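Metallo-beta-lactamase superfamily protein (PDB 2ZWR) binds zinc ions in a metallo-beta-lactamase-type metal site and is probably a hydrolase. Local coordinates at residues G9-N14 with W94-P99; V25-G30 with F115-L120; D58-V63 with P99-P104; A131-E136 with S173-T178. One frame throughout, in Å; residues are numbered along the deposited sequence.

Interaction 1 (G9-N14 with W94-P99); sequences GPLQEN and WGLAIP
Leu96 is the residue that reaches across to Pro10 and Leu11, and the chain arrives at it from helix 87-93 through Gly95. That glycine takes a positive phi of 80° and ends the helix in a Schellman motif, which turns the backbone out of the helix just before the contact. Leu96 then extends its side chain fully: with chi2 at 174°, CD1 stands anti to CA and becomes the methyl that does the touching. On one side Leu96 CD1 lies 3.9 Å from Pro10 CG, the two side chains running past each other in opposite senses. Leu96 CD1 is also 3.9 Å from Leu11 CD2, so one methyl is shared between a proline ring and a leucine branch. Both partners are presented by the type I turn from Gly9 to Gln12, where Pro10 and Leu11 hold the two central positions and Gln12 N bonds to Gly9 O at 2.9 Å. Farther along, Ile98 rests on Gly61, and Pro99 packs against Ala64 and Pro65 of helix 63-70. The turn itself is close to the metal site, with Leu11 beside Asp58 and Gln12 O hydrogen-bonded to His184 ND1. With only methyl and methylene groups meeting at the surface and no hydrogen bond, the contact is non-directional, and because a crystal neighbour also touches Leu96, its exact pose may partly reflect the lattice.

Interaction 2 (V25-G30 with F115-L120); sequences VLIDPG and FGFQVL
Asp28 OD2 is gripped by two groups, Thr53 OG1 and His59 ND1; it thus stands in the second shell behind a histidine that binds zinc. A few residues earlier, strand 23-27 sends Val25 and Ile27 toward Phe115 and Phe117, and there everything is apolar. Val25 divides its two methyls between the two rings. CG1, anti to the carbonyl carbon with chi1 at -72°, sits over one face of Phe115 in a CH-pi contact, 3.4 Å from the ring centroid and 15° off the normal. It is displaced a little toward the rim, which brings Val25 CG1 to 3.4 Å from Phe115 CG, a close fit. The other methyl, CG2, comes in at the edge of the Phe117 ring, near its plane, 4.1 Å from CE2 of that ring. The contact spans the two sheets of the metallo-beta-lactamase fold: Val25 and Ile27 lie on one mixed sheet, Phe117 on the other, with Phe115 in the hairpin that leads into it, and the two sheets pack face to face in the alpha-beta-beta-alpha sandwich. Phe115 owes its place to the hairpin joining strands 113-114 and 117-121, where it and Gly116 both adopt positive phi, as in a type I' turn. Ile27 adds a looser touch, its CD1 approaching Phe117 CZ obliquely at 4.5 Å. Phe117 also packs on Phe132 of strand 130-134, while Val25 leans on Val18 and Thr20 of the strand beside it.

Interaction 3 (D58-V63 with P99-P104); sequences DHVGAV and PKPPLP. With ZN (zinc ion), chain C.
The HxHxDH metal-binding motif of the metallo-beta-lactamase superfamily ends in Asp58 and His59, and the chain just beyond it, Val60 to Val63, packs on the proline-rich run 99-104. Zinc is bound by Asp58 OD2 at 2.3 Å and by His59 NE2 at 2.1 Å, with Asp144, His184 and water 1 completing the site. That water also donates to the second carboxylate oxygen, Asp58 OD1, at 2.7 Å. Away from the metal, Val60 CG2 meets Pro101 CG obliquely at 3.8 Å. Tighter still is Val63, whose CG1, anti to the backbone N (chi1 170°), presses to 3.5 Å from Pro102 CD. With no direct hydrogen bond across the two runs, water 2 links them, donating to Val60 O at 2.8 Å and to Pro99 O at 2.9 Å. Val60 O also accepts from Val63 N, while Gly61 O lies 3.4 Å from Pro99 CD. Pro99 and Pro102 cover the start of helix 63-70 at Ala64, Pro101 touches Tyr84 of helix 81-85 and Ala87 of helix 87-93, and the proline run then leads on into strand 106-107.

Interaction 4 (A131-E136 with S173-T178); sequences AFYDPE and SLPPET
With chi1 at 180°, Tyr133 holds its ring anti to the backbone N, projecting from strand 130-134 toward Leu174, which comes to meet it with CG anti to its own carbonyl carbon (chi1 -56°). Leu174 CD1 lands over the centre of the ring, 4.0 Å from the centroid and 11° off the normal, in a CH-pi contact, while Leu174 CD2 touches Tyr133 CE2 at 3.9 Å. Pro135 N lies over the opposite face, so the ring is sandwiched. Its hydroxyl lies 3.4 Å from Pro175 CD and shares water 3 with Thr178: the water is 2.6 Å from Tyr133 OH, at the ring edge in plane, and donates to Thr178 OG1 at 2.6 Å. Thr178 OG1 in turn donates a hydrogen bond to Pro175 O at 2.7 Å. Thr178 N, whose bond closes the type I turn from Pro175 to Thr178, reaches the same oxygen from the same face of its plane, so this carbonyl is held twice. Strand 130-134 thereby meets the loop that carries the chain from helix 161-171 into strand 179-182, a helix-to-strand connection of the second sheet layer in the metallo-beta-lactamase sandwich.

Interactions 2 and 3 are buried, interaction 4 partly so, and interaction 1 lies at the surface. Interaction 2 joins the two sheets through aromatic packing, and interaction 4 continues from its second strand: 117-121 and 130-134 are neighbours, with Gln118 N bonded to Tyr133 O, but Tyr133 meets a loop through a ring face and a water. Interactions 1 and 3 share Pro99; interaction 1 lies beside the metal site with methyl and methylene contacts alone, while interaction 3 includes two zinc ligands and adds prolines and a bridging water. Interaction 3 is tied to interaction 2 by the backbone pair Ala62 N and Pro29 O. Interactions 1 and 4 lie on opposite sides of the chain's centre.

Interaction 1 (G9-N14 with W94-P99)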
loop_
_atom_site.group_PDB
_atom_site.type_symbol
_atom_site.label_atom_id
_atom_site.label_comp_id
_atom_site.label_asym_id
_atom_site.label_seq_id
_atom_site.Cartn_x
_atom_site.Cartn_y
_atom_site.Cartn_z
ATOM N N GLY A 9 11.752 -4.854 5.384
ATOM C CA GLY A 9 12.751 -4.768 4.317
ATOM C C GLY A 9 13.734 -3.626 4.460
ATOM O O GLY A 9 13.524 -2.744 5.287
ATOM N N PRO A 10 14.806 -3.623 3.635
ATOM C CA PRO A 10 15.827 -2.565 3.642
ATOM C C PRO A 10 15.260 -1.177 3.327
ATOM O O PRO A 10 15.834 -0.170 3.745
ATOM C CB PRO A 10 16.798 -2.998 2.535
ATOM C CG PRO A 10 15.972 -3.942 1.633
ATOM C CD PRO A 10 15.097 -4.662 2.625
ATOM N N LEU A 11 14.145 -1.119 2.606
ATOM C CA LEU A 11 13.556 0.167 2.249
ATOM C C LEU A 11 12.529 0.604 3.299
ATOM O O LEU A 11 11.837 1.601 3.122
ATOM C CB LEU A 11 12.955 0.141 0.830
ATOM C CG LEU A 11 13.868 0.365 -0.401
ATOM C CD1 LEU A 11 14.759 1.608 -0.241
ATOM C CD2 LEU A 11 14.735 -0.842 -0.729
ATOM N N GLN A 12 12.452 -0.155 4.391
ATOM C CA GLN A 12 11.638 0.204 5.547
ATOM C C GLN A 12 10.200 0.584 5.153
ATOM O O GLN A 12 9.735 1.710 5.384
ATOM C CB GLN A 12 12.337 1.302 6.355
ATOM C CG GLN A 12 13.590 0.786 7.068
ATOM C CD GLN A 12 14.337 1.863 7.824
ATOM O OE1 GLN A 12 14.403 3.023 7.397
ATOM N NE2 GLN A 12 14.923 1.482 8.952
ATOM N N GLU A 13 9.525 -0.377 4.532
ATOM C CA GLU A 13 8.188 -0.186 4.009
ATOM C C GLU A 13 7.187 -0.655 5.060
ATOM O O GLU A 13 7.476 -1.604 5.795
ATOM C CB GLU A 13 8.046 -0.973 2.697
ATOM C CG GLU A 13 6.645 -1.005 2.074
ATOM C CD GLU A 13 5.835 -2.238 2.472
ATOM O OE1 GLU A 13 6.376 -3.138 3.146
ATOM O OE2 GLU A 13 4.642 -2.303 2.120
ATOM N N ASN A 14 6.028 0.005 5.137
ATOM C CA ASN A 14 4.975 -0.381 6.091
ATOM C C ASN A 14 3.867 -1.267 5.486
ATOM O O ASN A 14 3.119 -0.830 4.585
ATOM C CB ASN A 14 4.310 0.852 6.743
ATOM C CG ASN A 14 5.311 1.827 7.377
ATOM O OD1 ASN A 14 5.106 3.045 7.323
ATOM N ND2 ASN A 14 6.372 1.305 7.990
ATOM N N TRP A 94 19.033 -3.185 -7.876
ATOM C CA TRP A 94 19.568 -2.620 -6.638
ATOM C C TRP A 94 20.385 -3.630 -5.829
ATOM O O TRP A 94 20.830 -3.316 -4.726
ATOM C CB TRP A 94 18.428 -2.067 -5.787
ATOM C CG TRP A 94 17.786 -0.883 -6.417
ATOM C CD1 TRP A 94 16.548 -0.823 -7.003
ATOM C CD2 TRP A 94 18.368 0.414 -6.569
ATOM N NE1 TRP A 94 16.313 0.446 -7.483
ATOM C CE2 TRP A 94 17.419 1.223 -7.235
ATOM C CE3 TRP A 94 19.600 0.979 -6.191
ATOM C CZ2 TRP A 94 17.662 2.570 -7.537
ATOM C CZ3 TRP A 94 19.839 2.320 -6.491
ATOM C CH2 TRP A 94 18.870 3.098 -7.158
ATOM N N GLY A 95 20.573 -4.831 -6.370
ATOM C CA GLY A 95 21.295 -5.900 -5.661
ATOM C C GLY A 95 20.455 -6.646 -4.626
ATOM O O GLY A 95 20.998 -7.346 -3.766
ATOM N N LEU A 96 19.130 -6.500 -4.713
ATOM C CA LEU A 96 18.217 -7.099 -3.745
ATOM C C LEU A 96 17.445 -8.278 -4.311
ATOM O O LEU A 96 17.028 -8.260 -5.469
ATOM C CB LEU A 96 17.257 -6.043 -3.178
ATOM C CG LEU A 96 17.907 -4.823 -2.508
ATOM C CD1 LEU A 96 16.858 -3.790 -2.134
ATOM C CD2 LEU A 96 18.762 -5.197 -1.289
ATOM N N ALA A 97 17.255 -9.302 -3.478
ATOM C CA ALA A 97 16.580 -10.518 -3.898
ATOM C C ALA A 97 15.164 -10.600 -3.343
ATOM O O ALA A 97 14.969 -10.641 -2.123
ATOM C CB ALA A 97 17.373 -11.751 -3.471
ATOM N N ILE A 98 14.182 -10.640 -4.243
ATOM C CA ILE A 98 12.811 -11.013 -3.862
ATOM C C ILE A 98 12.265 -12.081 -4.816
ATOM O O ILE A 98 12.711 -12.175 -5.968
ATOM C CB ILE A 98 11.832 -9.785 -3.756
ATOM C CG1 ILE A 98 11.809 -8.966 -5.049
ATOM C CG2 ILE A 98 12.182 -8.917 -2.551
ATOM C CD1 ILE A 98 10.498 -8.213 -5.289
ATOM N N PRO A 99 11.318 -12.912 -4.338
ATOM C CA PRO A 99 10.629 -13.802 -5.269
ATOM C C PRO A 99 9.698 -13.025 -6.187
ATOM O O PRO A 99 9.062 -12.047 -5.755
ATOM C CB PRO A 99 9.800 -14.700 -4.345
ATOM C CG PRO A 99 9.597 -13.887 -3.111
ATOM C CD PRO A 99 10.853 -13.091 -2.949
#

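Interaction 2 (V25-G30 with F115-L120)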
loop_
_atom_site.group_PDB
_atom_site.type_symbol
_atom_site.label_atom_id
_atom_site.label_comp_id
_atom_site.label_asym_id
_atom_site.label_seq_id
_atom_site.Cartn_x
_atom_site.Cartn_y
_atom_site.Cartn_z
ATOM N N VAL A 25 -7.480 -8.311 6.223
ATOM C CA VAL A 25 -6.708 -8.146 4.996
ATOM C C VAL A 25 -5.290 -7.706 5.321
ATOM O O VAL A 25 -5.027 -7.089 6.361
ATOM C CB VAL A 25 -7.323 -7.108 3.992
ATOM C CG1 VAL A 25 -8.570 -7.659 3.352
ATOM C CG2 VAL A 25 -7.582 -5.736 4.663
ATOM N N LEU A 26 -4.390 -8.008 4.394
ATOM C CA LEU A 26 -3.012 -7.619 4.496
ATOM C C LEU A 26 -2.658 -6.661 3.357
ATOM O O LEU A 26 -2.734 -7.031 2.184
ATOM C CB LEU A 26 -2.137 -8.872 4.461
ATOM C CG LEU A 26 -0.625 -8.679 4.488
ATOM C CD1 LEU A 26 -0.198 -7.853 5.684
ATOM C CD2 LEU A 26 0.031 -10.059 4.463
ATOM N N ILE A 27 -2.287 -5.432 3.728
ATOM C CA ILE A 27 -1.918 -4.371 2.783
ATOM C C ILE A 27 -0.401 -4.265 2.595
ATOM O O ILE A 27 0.333 -4.072 3.567
ATOM C CB ILE A 27 -2.481 -2.990 3.249
ATOM C CG1 ILE A 27 -4.011 -3.030 3.320
ATOM C CG2 ILE A 27 -1.989 -1.838 2.352
ATOM C CD1 ILE A 27 -4.654 -1.767 3.918
ATOM N N ASP A 28 0.048 -4.370 1.341
ATOM C CA ASP A 28 1.462 -4.188 0.943
ATOM C C ASP A 28 2.495 -5.057 1.716
ATOM O O ASP A 28 3.389 -4.510 2.387
ATOM C CB ASP A 28 1.888 -2.711 1.035
ATOM C CG ASP A 28 1.125 -1.795 0.088
ATOM O OD1 ASP A 28 0.286 -2.272 -0.701
ATOM O OD2 ASP A 28 1.383 -0.569 0.140
ATOM N N PRO A 29 2.402 -6.399 1.605
ATOM C CA PRO A 29 3.435 -7.244 2.238
ATOM C C PRO A 29 4.761 -7.153 1.471
ATOM O O PRO A 29 4.988 -7.936 0.555
ATOM C CB PRO A 29 2.855 -8.658 2.117
ATOM C CG PRO A 29 1.925 -8.587 0.918
ATOM C CD PRO A 29 1.386 -7.193 0.883
ATOM N N GLY A 30 5.618 -6.209 1.866
ATOM C CA GLY A 30 6.780 -5.814 1.082
ATOM C C GLY A 30 8.010 -6.702 1.145
ATOM O O GLY A 30 8.781 -6.790 0.177
ATOM N N PHE A 115 -13.748 -5.091 1.253
ATOM C CA PHE A 115 -13.323 -5.224 2.643
ATOM C C PHE A 115 -13.508 -3.942 3.445
ATOM O O PHE A 115 -12.674 -3.597 4.283
ATOM C CB PHE A 115 -11.872 -5.715 2.723
ATOM C CG PHE A 115 -11.666 -7.099 2.168
ATOM C CD1 PHE A 115 -11.922 -8.223 2.954
ATOM C CD2 PHE A 115 -11.193 -7.275 0.870
ATOM C CE1 PHE A 115 -11.724 -9.511 2.446
ATOM C CE2 PHE A 115 -10.978 -8.551 0.348
ATOM C CZ PHE A 115 -11.241 -9.674 1.138
ATOM N N GLY A 116 -14.614 -3.244 3.185
ATOM C CA GLY A 116 -14.971 -2.047 3.939
ATOM C C GLY A 116 -14.238 -0.790 3.503
ATOM O O GLY A 116 -14.373 0.254 4.157
ATOM N N PHE A 117 -13.474 -0.881 2.409
ATOM C CA PHE A 117 -12.737 0.266 1.859
ATOM C C PHE A 117 -13.350 0.781 0.557
ATOM O O PHE A 117 -13.947 0.023 -0.210
ATOM C CB PHE A 117 -11.263 -0.099 1.575
ATOM C CG PHE A 117 -10.451 -0.433 2.809
ATOM C CD1 PHE A 117 -10.145 0.544 3.749
ATOM C CD2 PHE A 117 -9.972 -1.726 3.008
ATOM C CE1 PHE A 117 -9.392 0.232 4.874
ATOM C CE2 PHE A 117 -9.224 -2.053 4.121
ATOM C CZ PHE A 117 -8.926 -1.077 5.059
ATOM N N GLN A 118 -13.169 2.069 0.299
ATOM C CA GLN A 118 -13.428 2.630 -1.020
ATOM C C GLN A 118 -12.072 2.844 -1.696
ATOM O O GLN A 118 -11.153 3.414 -1.097
ATOM C CB GLN A 118 -14.205 3.944 -0.897
ATOM C CG GLN A 118 -14.387 4.715 -2.209
ATOM C CD GLN A 118 -15.076 6.085 -2.032
ATOM O OE1 GLN A 118 -15.592 6.649 -2.999
ATOM N NE2 GLN A 118 -15.088 6.612 -0.805
ATOM N N VAL A 119 -11.948 2.374 -2.934
ATOM C CA VAL A 119 -10.714 2.516 -3.698
ATOM C C VAL A 119 -10.654 3.881 -4.389
ATOM O O VAL A 119 -11.567 4.266 -5.126
ATOM C CB VAL A 119 -10.530 1.353 -4.705
ATOM C CG1 VAL A 119 -9.273 1.545 -5.588
ATOM C CG2 VAL A 119 -10.466 0.018 -3.967
ATOM N N LEU A 120 -9.580 4.615 -4.105
ATOM C CA LEU A 120 -9.278 5.882 -4.758
ATOM C C LEU A 120 -8.088 5.660 -5.681
ATOM O O LEU A 120 -7.011 5.294 -5.211
ATOM C CB LEU A 120 -8.914 6.942 -3.711
ATOM C CG LEU A 120 -9.971 7.728 -2.912
ATOM C CD1 LEU A 120 -11.247 6.957 -2.667
ATOM C CD2 LEU A 120 -9.390 8.212 -1.589
#

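Interaction 3 (D58-V63 with P99-P104)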
loop_
_atom_site.group_PDB
_atom_site.type_symbol
_atom_site.label_atom_id
_atom_site.label_comp_id
_atom_site.label_asym_id
_atom_site.label_seq_id
_atom_site.Cartn_x
_atom_site.Cartn_y
_atom_site.Cartn_z
ATOM N N ASP A 58 9.355 -2.821 -3.205
ATOM C CA ASP A 58 9.366 -2.753 -1.737
ATOM C C ASP A 58 7.985 -2.973 -1.116
ATOM O O ASP A 58 7.860 -3.073 0.108
ATOM C CB ASP A 58 10.020 -1.448 -1.230
ATOM C CG ASP A 58 9.342 -0.190 -1.770
ATOM O OD1 ASP A 58 9.108 -0.094 -2.991
ATOM O OD2 ASP A 58 9.044 0.710 -0.967
ATOM N N HIS A 59 6.956 -3.073 -1.954
ATOM C CA HIS A 59 5.592 -3.302 -1.480
ATOM C C HIS A 59 5.077 -4.711 -1.784
ATOM O O HIS A 59 4.010 -5.099 -1.301
ATOM C CB HIS A 59 4.646 -2.212 -2.025
ATOM C CG HIS A 59 4.933 -0.851 -1.465
ATOM N ND1 HIS A 59 4.156 -0.263 -0.488
ATOM C CD2 HIS A 59 5.950 0.009 -1.701
ATOM C CE1 HIS A 59 4.673 0.905 -0.158
ATOM N NE2 HIS A 59 5.768 1.090 -0.872
ATOM N N VAL A 60 5.840 -5.480 -2.565
ATOM C CA VAL A 60 5.357 -6.784 -3.085
ATOM C C VAL A 60 6.321 -7.967 -2.873
ATOM O O VAL A 60 6.042 -9.091 -3.310
ATOM C CB VAL A 60 4.960 -6.694 -4.602
ATOM C CG1 VAL A 60 3.866 -5.631 -4.836
ATOM C CG2 VAL A 60 6.195 -6.414 -5.478
ATOM N N GLY A 61 7.438 -7.728 -2.189
ATOM C CA GLY A 61 8.468 -8.757 -1.997
ATOM C C GLY A 61 8.096 -9.992 -1.175
ATOM O O GLY A 61 8.813 -11.001 -1.222
ATOM N N ALA A 62 6.995 -9.913 -0.417
ATOM C CA ALA A 62 6.518 -11.027 0.402
ATOM C C ALA A 62 5.230 -11.612 -0.137
ATOM O O ALA A 62 4.666 -12.523 0.460
ATOM C CB ALA A 62 6.317 -10.590 1.843
ATOM N N VAL A 63 4.757 -11.096 -1.266
ATOM C CA VAL A 63 3.522 -11.624 -1.859
ATOM C C VAL A 63 3.633 -13.112 -2.195
ATOM O O VAL A 63 2.791 -13.887 -1.758
ATOM C CB VAL A 63 3.043 -10.800 -3.084
ATOM C CG1 VAL A 63 1.909 -11.531 -3.822
ATOM C CG2 VAL A 63 2.586 -9.424 -2.641
ATOM N N PRO A 99 11.318 -12.912 -4.338
ATOM C CA PRO A 99 10.629 -13.802 -5.269
ATOM C C PRO A 99 9.698 -13.025 -6.187
ATOM O O PRO A 99 9.062 -12.047 -5.755
ATOM C CB PRO A 99 9.800 -14.700 -4.345
ATOM C CG PRO A 99 9.597 -13.887 -3.111
ATOM C CD PRO A 99 10.853 -13.091 -2.949
ATOM N N LYS A 100 9.616 -13.473 -7.439
ATOM C CA LYS A 100 8.716 -12.892 -8.421
ATOM C C LYS A 100 7.279 -12.982 -7.916
ATOM O O LYS A 100 6.813 -14.060 -7.541
ATOM C CB LYS A 100 8.854 -13.616 -9.766
ATOM C CG LYS A 100 8.132 -12.922 -10.924
ATOM C CD LYS A 100 8.171 -13.766 -12.192
ATOM C CE LYS A 100 7.733 -12.950 -13.396
ATOM N NZ LYS A 100 6.312 -12.546 -13.290
ATOM N N PRO A 101 6.578 -11.836 -7.882
ATOM C CA PRO A 101 5.194 -11.804 -7.431
ATOM C C PRO A 101 4.316 -12.653 -8.359
ATOM O O PRO A 101 4.464 -12.565 -9.575
ATOM C CB PRO A 101 4.838 -10.318 -7.515
ATOM C CG PRO A 101 6.161 -9.609 -7.479
ATOM C CD PRO A 101 7.060 -10.495 -8.256
ATOM N N PRO A 102 3.429 -13.493 -7.785
ATOM C CA PRO A 102 2.642 -14.464 -8.549
ATOM C C PRO A 102 1.441 -13.886 -9.302
ATOM O O PRO A 102 0.724 -13.020 -8.797
ATOM C CB PRO A 102 2.153 -15.442 -7.468
ATOM C CG PRO A 102 2.039 -14.619 -6.258
ATOM C CD PRO A 102 3.146 -13.585 -6.341
ATOM N N LEU A 103 1.224 -14.400 -10.501
ATOM C CA LEU A 103 0.023 -14.097 -11.268
ATOM C C LEU A 103 -0.956 -15.269 -11.195
ATOM O O LEU A 103 -0.530 -16.409 -10.989
ATOM C CB LEU A 103 0.399 -13.789 -12.714
ATOM C CG LEU A 103 1.173 -12.475 -12.868
ATOM C CD1 LEU A 103 2.068 -12.523 -14.087
ATOM C CD2 LEU A 103 0.226 -11.278 -12.916
ATOM N N PRO A 104 -2.270 -15.003 -11.377
ATOM C CA PRO A 104 -2.882 -13.721 -11.719
ATOM C C PRO A 104 -3.215 -12.846 -10.506
ATOM O O PRO A 104 -3.162 -13.311 -9.361
ATOM C CB PRO A 104 -4.168 -14.155 -12.423
ATOM C CG PRO A 104 -4.571 -15.357 -11.665
ATOM C CD PRO A 104 -3.289 -16.061 -11.267
HETATM ZN ZN ZN C . 7.433 2.371 -1.108
HETATM O O HOH W 1 7.989 2.396 -2.933
HETATM O O HOH W 2 6.630 -11.599 -4.323
#

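Interaction 4 (A131-E136 with S173-T178)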
loop_
_atom_site.group_PDB
_atom_site.type_symbol
_atom_site.label_atom_id
_atom_site.label_comp_id
_atom_site.label_asym_id
_atom_site.label_seq_id
_atom_site.Cartn_x
_atom_site.Cartn_y
_atom_site.Cartn_z
ATOM N N ALA A 131 -5.405 4.390 -3.055
ATOM C CA ALA A 131 -5.543 4.434 -1.598
ATOM C C ALA A 131 -6.792 3.675 -1.198
ATOM O O ALA A 131 -7.781 3.664 -1.942
ATOM C CB ALA A 131 -5.624 5.876 -1.089
ATOM N N PHE A 132 -6.736 3.038 -0.030
ATOM C CA PHE A 132 -7.868 2.332 0.542
ATOM C C PHE A 132 -8.448 3.180 1.642
ATOM O O PHE A 132 -7.830 3.342 2.696
ATOM C CB PHE A 132 -7.453 0.943 1.059
ATOM C CG PHE A 132 -6.831 0.088 0.003
ATOM C CD1 PHE A 132 -7.629 -0.566 -0.928
ATOM C CD2 PHE A 132 -5.443 -0.037 -0.084
ATOM C CE1 PHE A 132 -7.063 -1.344 -1.928
ATOM C CE2 PHE A 132 -4.860 -0.816 -1.069
ATOM C CZ PHE A 132 -5.672 -1.467 -2.004
ATOM N N TYR A 133 -9.642 3.713 1.384
ATOM C CA TYR A 133 -10.269 4.725 2.240
ATOM C C TYR A 133 -11.423 4.151 3.067
ATOM O O TYR A 133 -12.338 3.513 2.532
ATOM C CB TYR A 133 -10.730 5.939 1.399
ATOM C CG TYR A 133 -11.398 7.043 2.207
ATOM C CD1 TYR A 133 -10.822 7.517 3.390
ATOM C CD2 TYR A 133 -12.600 7.626 1.779
ATOM C CE1 TYR A 133 -11.432 8.515 4.141
ATOM C CE2 TYR A 133 -13.217 8.635 2.526
ATOM C CZ TYR A 133 -12.620 9.076 3.701
ATOM O OH TYR A 133 -13.211 10.071 4.453
ATOM N N ASP A 134 -11.357 4.379 4.375
ATOM C CA ASP A 134 -12.376 3.935 5.309
ATOM C C ASP A 134 -13.008 5.154 6.006
ATOM O O ASP A 134 -12.553 5.582 7.069
ATOM C CB ASP A 134 -11.774 2.929 6.302
ATOM C CG ASP A 134 -12.625 2.732 7.551
ATOM O OD1 ASP A 134 -13.870 2.765 7.468
ATOM O OD2 ASP A 134 -12.031 2.541 8.629
ATOM N N PRO A 135 -14.063 5.726 5.390
ATOM C CA PRO A 135 -14.712 6.929 5.918
ATOM C C PRO A 135 -15.293 6.759 7.317
ATOM O O PRO A 135 -15.283 7.705 8.104
ATOM C CB PRO A 135 -15.839 7.204 4.910
ATOM C CG PRO A 135 -16.030 5.927 4.160
ATOM C CD PRO A 135 -14.692 5.261 4.138
ATOM N N GLU A 136 -15.784 5.563 7.620
ATOM C CA GLU A 136 -16.425 5.292 8.896
ATOM C C GLU A 136 -15.442 5.326 10.058
ATOM O O GLU A 136 -15.753 5.880 11.116
ATOM C CB GLU A 136 -17.172 3.956 8.843
ATOM N N SER A 173 -8.601 16.693 0.213
ATOM C CA SER A 173 -9.992 17.139 0.260
ATOM C C SER A 173 -10.866 16.226 1.142
ATOM O O SER A 173 -12.024 16.553 1.442
ATOM C CB SER A 173 -10.567 17.264 -1.158
ATOM O OG SER A 173 -11.069 16.021 -1.629
ATOM N N LEU A 174 -10.316 15.080 1.550
ATOM C CA LEU A 174 -10.957 14.226 2.550
ATOM C C LEU A 174 -10.889 14.896 3.935
ATOM O O LEU A 174 -10.057 15.789 4.154
ATOM C CB LEU A 174 -10.300 12.832 2.583
ATOM C CG LEU A 174 -10.244 12.019 1.284
ATOM C CD1 LEU A 174 -9.474 10.719 1.494
ATOM C CD2 LEU A 174 -11.638 11.746 0.730
ATOM N N PRO A 175 -11.754 14.467 4.876
ATOM C CA PRO A 175 -11.789 15.088 6.203
ATOM C C PRO A 175 -10.404 15.243 6.847
ATOM O O PRO A 175 -9.591 14.327 6.768
ATOM C CB PRO A 175 -12.666 14.124 7.008
ATOM C CG PRO A 175 -13.603 13.595 6.007
ATOM C CD PRO A 175 -12.763 13.396 4.761
ATOM N N PRO A 176 -10.124 16.413 7.455
ATOM C CA PRO A 176 -8.817 16.667 8.091
ATOM C C PRO A 176 -8.457 15.688 9.214
ATOM O O PRO A 176 -7.273 15.434 9.438
ATOM C CB PRO A 176 -8.963 18.091 8.641
ATOM C CG PRO A 176 -10.449 18.295 8.778
ATOM C CD PRO A 176 -11.005 17.590 7.561
ATOM N N GLU A 177 -9.463 15.139 9.895
ATOM C CA GLU A 177 -9.242 14.153 10.971
ATOM C C GLU A 177 -8.813 12.777 10.471
ATOM O O GLU A 177 -8.432 11.927 11.268
ATOM C CB GLU A 177 -10.491 13.995 11.858
ATOM C CG GLU A 177 -11.712 13.407 11.158
ATOM C CD GLU A 177 -12.627 14.471 10.563
ATOM O OE1 GLU A 177 -12.142 15.563 10.209
ATOM O OE2 GLU A 177 -13.843 14.217 10.433
ATOM N N THR A 178 -8.898 12.559 9.161
ATOM C CA THR A 178 -8.515 11.283 8.549
ATOM C C THR A 178 -7.087 10.887 8.922
ATOM O O THR A 178 -6.140 11.630 8.659
ATOM C CB THR A 178 -8.677 11.339 7.014
ATOM O OG1 THR A 178 -10.025 11.706 6.695
ATOM C CG2 THR A 178 -8.340 10.004 6.359
HETATM O O HOH W 3 -12.344 10.522 6.908
#